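ADP compounds hydrolase NudE (Escherichia coli, PDB 1VHZ) hydrolyses ADP-ribose, NADH and diadenosine oligophosphates as a magnesium-dependent homodimeric enzyme of the Nudix family, turning ADP-ribose into AMP and ribose 5-phosphate. Local coordinates at residues R66-V70 and G71-Y75; P86-V90 and Y91-N95; S116-P119 and S120-S124; L177-E180 and W181-Q185. All coordinates share one frame; numbering follows the deposited sequence. Where two conformers were deposited one is given.

Interaction 1. Residues R66-V70 and G71-Y75; sequences REYAV and GTESY
Tyr68 and Tyr75 face each other across a beta hairpin whose strands, 61-69 and 74-78, are joined by the turn Val70-Glu73 and closed by a G1 beta bulge at Glu73 and Ser74, both set against Ala69. The backbone bonds define the register. Ala69 and Ser74 form the antiparallel hydrogen-bonded pair: Ala69 N donates to Ser74 O at 2.9 Å, and Ser74 N returns a longer bond of 3.3 Å to Ala69 O. Ala69 O also takes weak bonds from Glu73 N and Thr72 N, so three N-H groups of the turn and bulge converge on one carbonyl, two of them weakly. Beside this pair lies Tyr68-Tyr75, non-hydrogen-bonded, with a CA-H...O contact from Tyr75 CA to Glu67 O.

The aromatic contact is T-shaped. Tyr68 turns its edge to the face of Tyr75, the planes 67° apart and the centroids separated by 5.6 Å; Tyr68 CB meanwhile touches Tyr75 CE2 at 3.6 Å. With CG anti to the backbone N (chi1 -178°), the Tyr68 ring runs along the Glu73 side chain, and its OH lies 3.5 Å from Glu73 CG.

The polar ends find partners beyond the hairpin. Tyr75 OH bonds Glu145, and the Glu73 carboxylate forms a salt bridge with Arg43 of the second subunit, whose guanidinium also bonds Val70 O, so the turn belongs to the dimer interface. On the face of the sheet shared by Ala69 and Ser74, the hydroxyls Thr72 OG1 and Ser74 OG are hydrogen-bonded at 2.8 Å.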
loop_
_atom_site.group_PDB
_atom_site.type_symbol
_atom_site.label_atom_id
_atom_site.label_comp_id
_atom_site.label_asym_id
_atom_site.label_seq_id
_atom_site.Cartn_x
_atom_site.Cartn_y
_atom_site.Cartn_z
ATOM N N ARG A 66 0.825 -9.839 -15.838
ATOM C CA ARG A 66 -0.192 -10.582 -15.110
ATOM C C ARG A 66 0.583 -11.552 -14.210
ATOM O O ARG A 66 1.506 -12.213 -14.675
ATOM C CB ARG A 66 -1.188 -11.267 -16.028
ATOM C CG ARG A 66 -1.980 -10.279 -16.881
ATOM C CD ARG A 66 -2.990 -10.974 -17.792
ATOM N NE ARG A 66 -3.758 -9.978 -18.539
ATOM C CZ ARG A 66 -4.738 -9.211 -18.098
ATOM N NH1 ARG A 66 -5.314 -8.332 -18.931
ATOM N NH2 ARG A 66 -5.178 -9.286 -16.836
ATOM N N GLU A 67 0.272 -11.574 -12.921
ATOM C CA GLU A 67 1.031 -12.398 -11.984
ATOM C C GLU A 67 0.152 -12.961 -10.889
ATOM O O GLU A 67 -0.673 -12.262 -10.281
ATOM C CB GLU A 67 2.134 -11.485 -11.370
ATOM C CG GLU A 67 3.082 -12.211 -10.438
ATOM C CD GLU A 67 4.398 -11.471 -10.227
ATOM O OE1 GLU A 67 5.431 -12.125 -9.966
ATOM O OE2 GLU A 67 4.417 -10.228 -10.331
ATOM N N TYR A 68 0.342 -14.258 -10.617
ATOM C CA TYR A 68 -0.471 -14.899 -9.603
ATOM C C TYR A 68 -0.148 -14.362 -8.209
ATOM O O TYR A 68 0.999 -14.112 -7.871
ATOM C CB TYR A 68 -0.336 -16.417 -9.662
ATOM C CG TYR A 68 -1.191 -17.158 -8.663
ATOM C CD1 TYR A 68 -0.632 -17.649 -7.486
ATOM C CD2 TYR A 68 -2.551 -17.349 -8.869
ATOM C CE1 TYR A 68 -1.400 -18.321 -6.565
ATOM C CE2 TYR A 68 -3.327 -18.041 -7.959
ATOM C CZ TYR A 68 -2.744 -18.528 -6.809
ATOM O OH TYR A 68 -3.510 -19.202 -5.886
ATOM N N ALA A 69 -1.187 -14.208 -7.413
ATOM C CA ALA A 69 -1.097 -13.732 -6.031
ATOM C C ALA A 69 -1.845 -14.725 -5.144
ATOM O O ALA A 69 -3.075 -14.854 -5.238
ATOM C CB ALA A 69 -1.746 -12.342 -5.957
ATOM N N VAL A 70 -1.124 -15.463 -4.313
ATOM C CA VAL A 70 -1.727 -16.474 -3.458
ATOM C C VAL A 70 -2.605 -15.914 -2.363
ATOM O O VAL A 70 -3.461 -16.634 -1.831
ATOM C CB VAL A 70 -0.655 -17.434 -2.884
ATOM C CG1 VAL A 70 0.077 -16.823 -1.707
ATOM C CG2 VAL A 70 -1.281 -18.762 -2.495
ATOM N N GLY A 71 -2.388 -14.667 -1.946
ATOM C CA GLY A 71 -3.191 -14.049 -0.888
ATOM C C GLY A 71 -4.651 -13.961 -1.306
ATOM O O GLY A 71 -5.542 -14.214 -0.487
ATOM N N THR A 72 -4.922 -13.618 -2.564
ATOM C CA THR A 72 -6.283 -13.534 -3.066
ATOM C C THR A 72 -6.600 -14.688 -4.007
ATOM O O THR A 72 -7.721 -14.788 -4.507
ATOM C CB THR A 72 -6.497 -12.221 -3.867
ATOM O OG1 THR A 72 -5.409 -12.091 -4.801
ATOM C CG2 THR A 72 -6.501 -11.009 -2.946
ATOM N N GLU A 73 -5.609 -15.517 -4.327
ATOM C CA GLU A 73 -5.800 -16.616 -5.259
ATOM C C GLU A 73 -6.377 -16.115 -6.582
ATOM O O GLU A 73 -7.414 -16.577 -7.049
ATOM C CB GLU A 73 -6.683 -17.732 -4.726
ATOM C CG GLU A 73 -6.053 -18.508 -3.587
ATOM C CD GLU A 73 -7.075 -19.332 -2.817
ATOM O OE1 GLU A 73 -8.077 -19.778 -3.414
ATOM O OE2 GLU A 73 -6.829 -19.531 -1.615
ATOM N N SER A 74 -5.662 -15.185 -7.194
ATOM C CA SER A 74 -6.101 -14.628 -8.470
ATOM C C SER A 74 -4.882 -14.034 -9.172
ATOM O O SER A 74 -3.808 -13.946 -8.580
ATOM C CB SER A 74 -7.137 -13.512 -8.224
ATOM O OG SER A 74 -6.559 -12.531 -7.358
ATOM N N TYR A 75 -5.090 -13.595 -10.401
ATOM C CA TYR A 75 -4.026 -12.994 -11.173
ATOM C C TYR A 75 -4.132 -11.483 -11.065
ATOM O O TYR A 75 -5.215 -10.935 -11.271
ATOM C CB TYR A 75 -4.082 -13.441 -12.636
ATOM C CG TYR A 75 -3.430 -14.797 -12.811
ATOM C CD1 TYR A 75 -4.177 -15.966 -12.781
ATOM C CD2 TYR A 75 -2.045 -14.884 -12.966
ATOM C CE1 TYR A 75 -3.560 -17.191 -12.940
ATOM C CE2 TYR A 75 -1.431 -16.103 -13.106
ATOM C CZ TYR A 75 -2.190 -17.259 -13.084
ATOM O OH TYR A 75 -1.568 -18.485 -13.222
HETATM O O HOH W 1 -4.582 -10.421 -14.492
#

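Interaction 2. Residues P86-V90 and Y91-N95; sequences PGESV and YEAAN
Glu92 reaches back from the first turn of helix 90-102 to Ser89, the residue at its N-cap, and its side chain can be followed atom by atom. CB sits 3.6 Å from Ser89 OG. CG, placed anti to the carbonyl carbon (chi1 -76°), stays beside the same hydroxyl, and the extended chain carries the carboxylate past it toward the start of the segment. There OE1 accepts from Ser89 N at 2.9 Å with an N-H...O angle of 167°; the donor arrives on the anti side of the carboxylate, 35° out of its plane. OE1 also lies 3.5 Å from Glu88 CA.

The exchange is reciprocal. Ser89 OG, lying between its own backbone N and carbonyl carbon, accepts from Glu92 N at 3.2 Å, supplying an acceptor to an N-H at the helix start. Regular helical bonds follow at once, from Ala93 N to Ser89 O and from Ala94 N to Val90 O.

Two side chains flank the cap. Val90 CG2 rests over one face of the Tyr91 ring, 4.1 Å from its centroid, a CH-pi contact. Glu88 OE1 approaches Ala93 CB to 3.3 Å, while its carboxylate is held by Asp85 N and by a salt bridge to Arg96.

The mutual bonds of Ser89 and Glu92 meet the definition of a capping box. It starts the helix of the Nudix box, the family motif spanning residues 82-103, whose Glu97 and Glu101, farther along this helix, probably bind the divalent metal.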
loop_
_atom_site.group_PDB
_atom_site.type_symbol
_atom_site.label_atom_id
_atom_site.label_comp_id
_atom_site.label_asym_id
_atom_site.label_seq_id
_atom_site.Cartn_x
_atom_site.Cartn_y
_atom_site.Cartn_z
ATOM N N PRO A 86 21.194 -6.701 -1.887
ATOM C CA PRO A 86 22.200 -5.945 -1.155
ATOM C C PRO A 86 23.355 -5.549 -2.063
ATOM O O PRO A 86 23.862 -6.352 -2.848
ATOM C CB PRO A 86 22.658 -6.871 -0.046
ATOM C CG PRO A 86 21.661 -7.962 0.049
ATOM C CD PRO A 86 20.876 -7.996 -1.240
ATOM N N GLY A 87 23.745 -4.281 -2.038
ATOM C CA GLY A 87 24.829 -3.803 -2.890
ATOM C C GLY A 87 24.333 -3.152 -4.171
ATOM O O GLY A 87 25.068 -2.412 -4.825
ATOM N N GLU A 88 23.089 -3.399 -4.578
ATOM C CA GLU A 88 22.527 -2.853 -5.795
ATOM C C GLU A 88 21.878 -1.494 -5.590
ATOM O O GLU A 88 21.254 -1.272 -4.557
ATOM C CB GLU A 88 21.377 -3.767 -6.292
ATOM C CG GLU A 88 21.674 -4.873 -7.238
ATOM C CD GLU A 88 20.507 -5.651 -7.802
ATOM O OE1 GLU A 88 19.405 -5.776 -7.209
ATOM O OE2 GLU A 88 20.689 -6.238 -8.903
ATOM N N SER A 89 22.016 -0.601 -6.565
ATOM C CA SER A 89 21.311 0.682 -6.474
ATOM C C SER A 89 19.882 0.439 -7.010
ATOM O O SER A 89 19.622 -0.629 -7.578
ATOM C CB SER A 89 21.969 1.719 -7.386
ATOM O OG SER A 89 21.716 1.403 -8.744
ATOM N N VAL A 90 18.983 1.408 -6.926
ATOM C CA VAL A 90 17.649 1.213 -7.456
ATOM C C VAL A 90 17.657 1.024 -8.975
ATOM O O VAL A 90 16.797 0.310 -9.483
ATOM C CB VAL A 90 16.664 2.374 -7.176
ATOM C CG1 VAL A 90 16.153 2.277 -5.758
ATOM C CG2 VAL A 90 17.345 3.716 -7.450
ATOM N N TYR A 91 18.536 1.701 -9.685
ATOM C CA TYR A 91 18.597 1.591 -11.139
ATOM C C TYR A 91 19.010 0.178 -11.539
ATOM O O TYR A 91 18.379 -0.448 -12.371
ATOM C CB TYR A 91 19.583 2.627 -11.710
ATOM C CG TYR A 91 19.224 4.041 -11.276
ATOM C CD1 TYR A 91 18.222 4.727 -11.931
ATOM C CD2 TYR A 91 19.843 4.655 -10.191
ATOM C CE1 TYR A 91 17.868 6.009 -11.580
ATOM C CE2 TYR A 91 19.490 5.931 -9.815
ATOM C CZ TYR A 91 18.511 6.608 -10.510
ATOM O OH TYR A 91 18.117 7.868 -10.127
ATOM N N GLU A 92 19.989 -0.363 -10.826
ATOM C CA GLU A 92 20.517 -1.689 -11.087
ATOM C C GLU A 92 19.475 -2.753 -10.816
ATOM O O GLU A 92 19.283 -3.679 -11.609
ATOM C CB GLU A 92 21.790 -1.911 -10.243
ATOM C CG GLU A 92 23.027 -1.192 -10.778
ATOM C CD GLU A 92 24.135 -1.016 -9.749
ATOM O OE1 GLU A 92 23.960 -1.301 -8.542
ATOM O OE2 GLU A 92 25.237 -0.553 -10.119
ATOM N N ALA A 93 18.780 -2.645 -9.680
ATOM C CA ALA A 93 17.745 -3.637 -9.371
ATOM C C ALA A 93 16.634 -3.541 -10.415
ATOM O O ALA A 93 16.150 -4.567 -10.896
ATOM C CB ALA A 93 17.196 -3.426 -7.974
ATOM N N ALA A 94 16.263 -2.304 -10.779
ATOM C CA ALA A 94 15.194 -2.126 -11.749
ATOM C C ALA A 94 15.558 -2.783 -13.085
ATOM O O ALA A 94 14.762 -3.525 -13.649
ATOM C CB ALA A 94 14.875 -0.648 -11.951
ATOM N N ASN A 95 16.758 -2.493 -13.579
ATOM C CA ASN A 95 17.220 -3.050 -14.853
ATOM C C ASN A 95 17.232 -4.576 -14.813
ATOM O O ASN A 95 16.721 -5.222 -15.721
ATOM C CB ASN A 95 18.589 -2.460 -15.197
ATOM C CG ASN A 95 18.873 -2.350 -16.677
ATOM O OD1 ASN A 95 17.982 -2.275 -17.516
ATOM N ND2 ASN A 95 20.155 -2.348 -17.046
#

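Interaction 3. Residues S116-P119 and S120-S124; sequences SMAP and SYFSS. With APR (adenosine-5-diphosphoribose), chain C.
Ala118 O gathers the backbone bonds of this loop, accepting from both Tyr121 N and Phe122 N. Phe122 N lies 3.0 Å from Ala118 O, in the carbonyl plane; Tyr121 N, 3.3 Å from Ala118 O, stands 44° out of it. A CA-H...O contact runs the other way, from Pro119 CA to Phe122 O, with an angle of 168° at the hydrogen. Nearer the strand ends, water 2 spans the loop: it accepts from Met117 N and lies 2.8 Å from Ser124 O, to which it can donate.

Apolar contacts are fewer. Ala118 CB meets Phe122 CD1 at 4.0 Å, and Tyr121 CB lies over one face of the Phe122 ring, toward its rim.

The loop connects strands 104-116 and 125-136 of the Nudix fold and lies at the dimer interface: Phe122 meets Phe122 of the second subunit, whose Glu168 also accepts from Ala118 N.

Ligand contacts lie at the apex. The adenine amino group N6 of ADP-ribose donates to Ser120 O at 3.1 Å; ADP-ribose is also hydrogen-bonded to Glu42 O. Tyr121, its CG anti to the carbonyl carbon (chi1 -52°), places CE1 3.5 Å from the same N6, beside the purine.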
loop_
_atom_site.group_PDB
_atom_site.type_symbol
_atom_site.label_atom_id
_atom_site.label_comp_id
_atom_site.label_asym_id
_atom_site.label_seq_id
_atom_site.Cartn_x
_atom_site.Cartn_y
_atom_site.Cartn_z
ATOM N N SER A 116 6.472 3.905 1.623
ATOM C CA SER A 116 6.339 2.909 2.690
ATOM C C SER A 116 4.961 2.258 2.508
ATOM O O SER A 116 4.156 2.782 1.705
ATOM C CB SER A 116 6.365 3.656 4.035
ATOM O OG SER A 116 5.086 4.230 4.249
ATOM N N MET A 117 4.686 1.111 3.098
ATOM C CA MET A 117 3.379 0.463 2.983
ATOM C C MET A 117 2.957 -0.059 4.365
ATOM O O MET A 117 3.587 -0.929 4.948
ATOM C CB MET A 117 3.371 -0.688 1.995
ATOM C CG MET A 117 3.973 -0.539 0.622
ATOM S SD MET A 117 5.730 -0.928 0.547
ATOM C CE MET A 117 5.751 -2.351 -0.537
ATOM N N ALA A 118 1.899 0.493 4.938
ATOM C CA ALA A 118 1.428 0.095 6.261
ATOM C C ALA A 118 2.568 -0.035 7.263
ATOM O O ALA A 118 2.877 -1.108 7.788
ATOM C CB ALA A 118 0.597 -1.179 6.171
ATOM N N PRO A 119 3.213 1.089 7.595
ATOM C CA PRO A 119 4.303 1.161 8.541
ATOM C C PRO A 119 3.947 0.813 9.966
ATOM O O PRO A 119 4.813 0.688 10.846
ATOM C CB PRO A 119 4.830 2.587 8.417
ATOM C CG PRO A 119 3.690 3.370 7.863
ATOM C CD PRO A 119 2.921 2.414 6.990
ATOM N N SER A 120 2.674 0.634 10.300
ATOM C CA SER A 120 2.282 0.238 11.651
ATOM C C SER A 120 2.734 -1.195 11.928
ATOM O O SER A 120 3.029 -1.541 13.064
ATOM C CB SER A 120 0.759 0.323 11.823
ATOM O OG SER A 120 0.379 1.647 12.165
ATOM N N TYR A 121 2.750 -2.039 10.904
ATOM C CA TYR A 121 3.140 -3.424 10.991
ATOM C C TYR A 121 4.368 -3.803 10.190
ATOM O O TYR A 121 5.001 -4.822 10.486
ATOM C CB TYR A 121 1.968 -4.325 10.498
ATOM C CG TYR A 121 0.688 -3.966 11.230
ATOM C CD1 TYR A 121 0.451 -4.418 12.517
ATOM C CD2 TYR A 121 -0.228 -3.102 10.646
ATOM C CE1 TYR A 121 -0.699 -4.052 13.194
ATOM C CE2 TYR A 121 -1.376 -2.726 11.318
ATOM C CZ TYR A 121 -1.602 -3.204 12.592
ATOM O OH TYR A 121 -2.749 -2.832 13.255
ATOM N N PHE A 122 4.690 -3.074 9.123
ATOM C CA PHE A 122 5.840 -3.406 8.285
ATOM C C PHE A 122 6.737 -2.193 8.077
ATOM O O PHE A 122 6.233 -1.063 8.019
ATOM C CB PHE A 122 5.400 -3.907 6.896
ATOM C CG PHE A 122 4.233 -4.853 6.916
ATOM C CD1 PHE A 122 2.940 -4.373 6.765
ATOM C CD2 PHE A 122 4.417 -6.209 7.118
ATOM C CE1 PHE A 122 1.853 -5.231 6.802
ATOM C CE2 PHE A 122 3.336 -7.068 7.159
ATOM C CZ PHE A 122 2.053 -6.579 7.007
ATOM N N SER A 123 8.022 -2.406 7.861
ATOM C CA SER A 123 8.934 -1.289 7.633
ATOM C C SER A 123 9.457 -1.258 6.200
ATOM O O SER A 123 10.355 -0.459 5.884
ATOM C CB SER A 123 10.126 -1.418 8.598
ATOM O OG SER A 123 10.787 -2.655 8.338
ATOM N N SER A 124 8.917 -2.069 5.310
ATOM C CA SER A 124 9.387 -2.118 3.934
ATOM C C SER A 124 9.111 -0.886 3.088
ATOM O O SER A 124 8.071 -0.258 3.182
ATOM C CB SER A 124 8.780 -3.347 3.220
ATOM O OG SER A 124 9.709 -3.775 2.229
HETATM N N1 APR C . 0.163 -3.974 17.024
HETATM C C2 APR C . -1.010 -3.968 17.803
HETATM N N3 APR C . -1.906 -2.986 17.910
HETATM C C4 APR C . -1.583 -1.851 17.132
HETATM C C5 APR C . -0.458 -1.687 16.298
HETATM C C6 APR C . 0.474 -2.833 16.246
HETATM N N6 APR C . 1.586 -2.833 15.508
HETATM N N7 APR C . -0.480 -0.441 15.694
HETATM C C8 APR C . -1.598 0.135 16.153
HETATM N N9 APR C . -2.289 -0.672 17.017
HETATM C "C1'" APR C . -3.682 -0.424 17.819
HETATM C "C2'" APR C . -3.493 0.793 18.768
HETATM O "O2'" APR C . -4.258 0.576 19.937
HETATM C "C3'" APR C . -4.073 2.031 17.991
HETATM O "O3'" APR C . -5.108 2.664 18.728
HETATM O "O4'" APR C . -4.632 0.021 16.897
HETATM C "C4'" APR C . -4.617 1.522 16.718
HETATM C "C5'" APR C . -6.007 2.013 16.610
HETATM O O HOH W 2 6.345 0.303 5.299
#

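Interaction 4. Residues L177-E180 and W181-Q185; sequences LVRE and WLKGQ
Glu180 and Lys183, one turn apart on helix 169-184, form the salt bridge of this contact: Lys183 NZ reaches Glu180 OE2 at 3.4 Å, a weak bond between side chains that cross at a slant. The lysine, extended beyond CG, also sets NZ over one face of the Arg179 guanidinium, 3.9 Å from NH2. These like charges share a carboxylate environment, because Arg179 and Glu180 exchange salt bridges with Glu180 and Arg179 of the second subunit. Negative charge from both chains probably offsets the crowding of cations.

Behind the charged group, the backbone fixes the spacing. Four successive i to i+4 bonds link the segments, from Trp181 N to Leu177 O through Gly184 N to Glu180 O. Leu182 N to Val178 O is the shortest at 2.7 Å.

The same spacing aligns the apolar side: Val178 and Leu182 run side by side, with CG1 of the valine 3.8 Å from CD2 of the leucine. Trp181 CB lies 3.5 Å from Val178 O, and chi1 of 178° swings the indole away from the preceding turn.

That ring lies against Val130 and Gln132 of strand 125-136 and Thr110 and Leu112 of strand 104-116; Leu177 and Val178 contact the same two strands. The helix thus covers this antiparallel strand pair, while Arg179 and Glu180 face the second subunit.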
loop_
_atom_site.group_PDB
_atom_site.type_symbol
_atom_site.label_atom_id
_atom_site.label_comp_id
_atom_site.label_asym_id
_atom_site.label_seq_id
_atom_site.Cartn_x
_atom_site.Cartn_y
_atom_site.Cartn_z
ATOM N N LEU A 177 1.674 8.760 -10.059
ATOM C CA LEU A 177 2.977 9.425 -9.999
ATOM C C LEU A 177 3.619 9.513 -11.379
ATOM O O LEU A 177 4.196 10.537 -11.741
ATOM C CB LEU A 177 3.914 8.738 -8.997
ATOM C CG LEU A 177 3.521 8.949 -7.518
ATOM C CD1 LEU A 177 4.155 7.882 -6.643
ATOM C CD2 LEU A 177 3.872 10.351 -7.039
ATOM N N VAL A 178 3.484 8.466 -12.189
ATOM C CA VAL A 178 4.040 8.470 -13.542
ATOM C C VAL A 178 3.307 9.461 -14.429
ATOM O O VAL A 178 3.873 10.206 -15.236
ATOM C CB VAL A 178 3.991 7.042 -14.114
ATOM C CG1 VAL A 178 4.332 7.065 -15.604
ATOM C CG2 VAL A 178 4.973 6.147 -13.348
ATOM N N ARG A 179 1.983 9.506 -14.287
ATOM C CA ARG A 179 1.178 10.460 -15.059
ATOM C C ARG A 179 1.589 11.891 -14.713
ATOM O O ARG A 179 1.676 12.723 -15.613
ATOM C CB ARG A 179 -0.288 10.250 -14.727
ATOM C CG ARG A 179 -1.254 11.147 -15.556
ATOM C CD ARG A 179 -2.431 11.336 -14.640
ATOM N NE ARG A 179 -3.735 11.613 -15.155
ATOM C CZ ARG A 179 -4.674 12.081 -14.301
ATOM N NH1 ARG A 179 -5.889 12.345 -14.735
ATOM N NH2 ARG A 179 -4.344 12.267 -13.020
ATOM N N GLU A 180 1.823 12.186 -13.425
ATOM C CA GLU A 180 2.256 13.526 -13.043
ATOM C C GLU A 180 3.604 13.835 -13.721
ATOM O O GLU A 180 3.784 14.893 -14.299
ATOM C CB GLU A 180 2.491 13.686 -11.552
ATOM C CG GLU A 180 1.456 14.216 -10.655
ATOM C CD GLU A 180 0.382 15.106 -11.210
ATOM O OE1 GLU A 180 0.552 16.337 -11.216
ATOM O OE2 GLU A 180 -0.667 14.567 -11.637
ATOM N N TRP A 181 4.514 12.862 -13.620
ATOM C CA TRP A 181 5.834 13.026 -14.231
ATOM C C TRP A 181 5.725 13.225 -15.739
ATOM O O TRP A 181 6.425 14.052 -16.329
ATOM C CB TRP A 181 6.679 11.814 -13.878
ATOM C CG TRP A 181 8.053 11.778 -14.466
ATOM C CD1 TRP A 181 9.162 12.458 -14.039
ATOM C CD2 TRP A 181 8.465 10.973 -15.578
ATOM N NE1 TRP A 181 10.244 12.110 -14.826
ATOM C CE2 TRP A 181 9.845 11.203 -15.770
ATOM C CE3 TRP A 181 7.794 10.076 -16.418
ATOM C CZ2 TRP A 181 10.564 10.595 -16.795
ATOM C CZ3 TRP A 181 8.518 9.463 -17.434
ATOM C CH2 TRP A 181 9.886 9.727 -17.614
ATOM N N LEU A 182 4.872 12.467 -16.404
ATOM C CA LEU A 182 4.659 12.587 -17.850
ATOM C C LEU A 182 4.165 13.994 -18.210
ATOM O O LEU A 182 4.540 14.536 -19.250
ATOM C CB LEU A 182 3.672 11.548 -18.308
ATOM C CG LEU A 182 3.958 10.378 -19.200
ATOM C CD1 LEU A 182 5.410 10.151 -19.559
ATOM C CD2 LEU A 182 3.339 9.102 -18.593
ATOM N N LYS A 183 3.354 14.604 -17.358
ATOM C CA LYS A 183 2.850 15.955 -17.542
ATOM C C LYS A 183 3.999 16.961 -17.565
ATOM O O LYS A 183 4.069 17.838 -18.424
ATOM C CB LYS A 183 1.885 16.347 -16.416
ATOM C CG LYS A 183 0.461 15.882 -16.612
ATOM C CD LYS A 183 -0.403 16.114 -15.382
ATOM C CE LYS A 183 -1.808 15.547 -15.581
ATOM N NZ LYS A 183 -2.592 15.528 -14.309
ATOM N N GLY A 184 4.946 16.790 -16.649
ATOM C CA GLY A 184 6.110 17.655 -16.550
ATOM C C GLY A 184 6.700 17.945 -17.926
ATOM O O GLY A 184 6.837 19.103 -18.323
ATOM N N GLN A 185 7.003 16.891 -18.667
ATOM C CA GLN A 185 7.560 16.980 -20.005
ATOM C C GLN A 185 6.491 17.031 -21.085
ATOM O O GLN A 185 6.783 17.057 -22.283
ATOM C CB GLN A 185 8.492 15.779 -20.221
ATOM C CG GLN A 185 8.065 14.544 -19.450
ATOM C CD GLN A 185 9.153 13.508 -19.306
ATOM O OE1 GLN A 185 10.252 13.773 -18.810
ATOM N NE2 GLN A 185 8.845 12.296 -19.746
#

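In the fold
The four contacts follow one another along the chain as separate local units. Interactions 1 and 2 have centres about 26 Å apart, yet the side chain of Glu67 comes within about 5 Å of that of Glu101, which with Glu97, the other probable metal ligand, sits on the helix that interaction 2 begins. The centre of interaction 3 lies about 21 Å from each of theirs, in the loop between strands 104-116 and 125-136, the same strands that interaction 4 packs upon; the nearest atoms of 3 and 4 are about 9 Å apart. Interactions 1, 3 and 4 also touch the second subunit, so the dimer interface draws on distant parts of the fold and includes the adenine-binding loop.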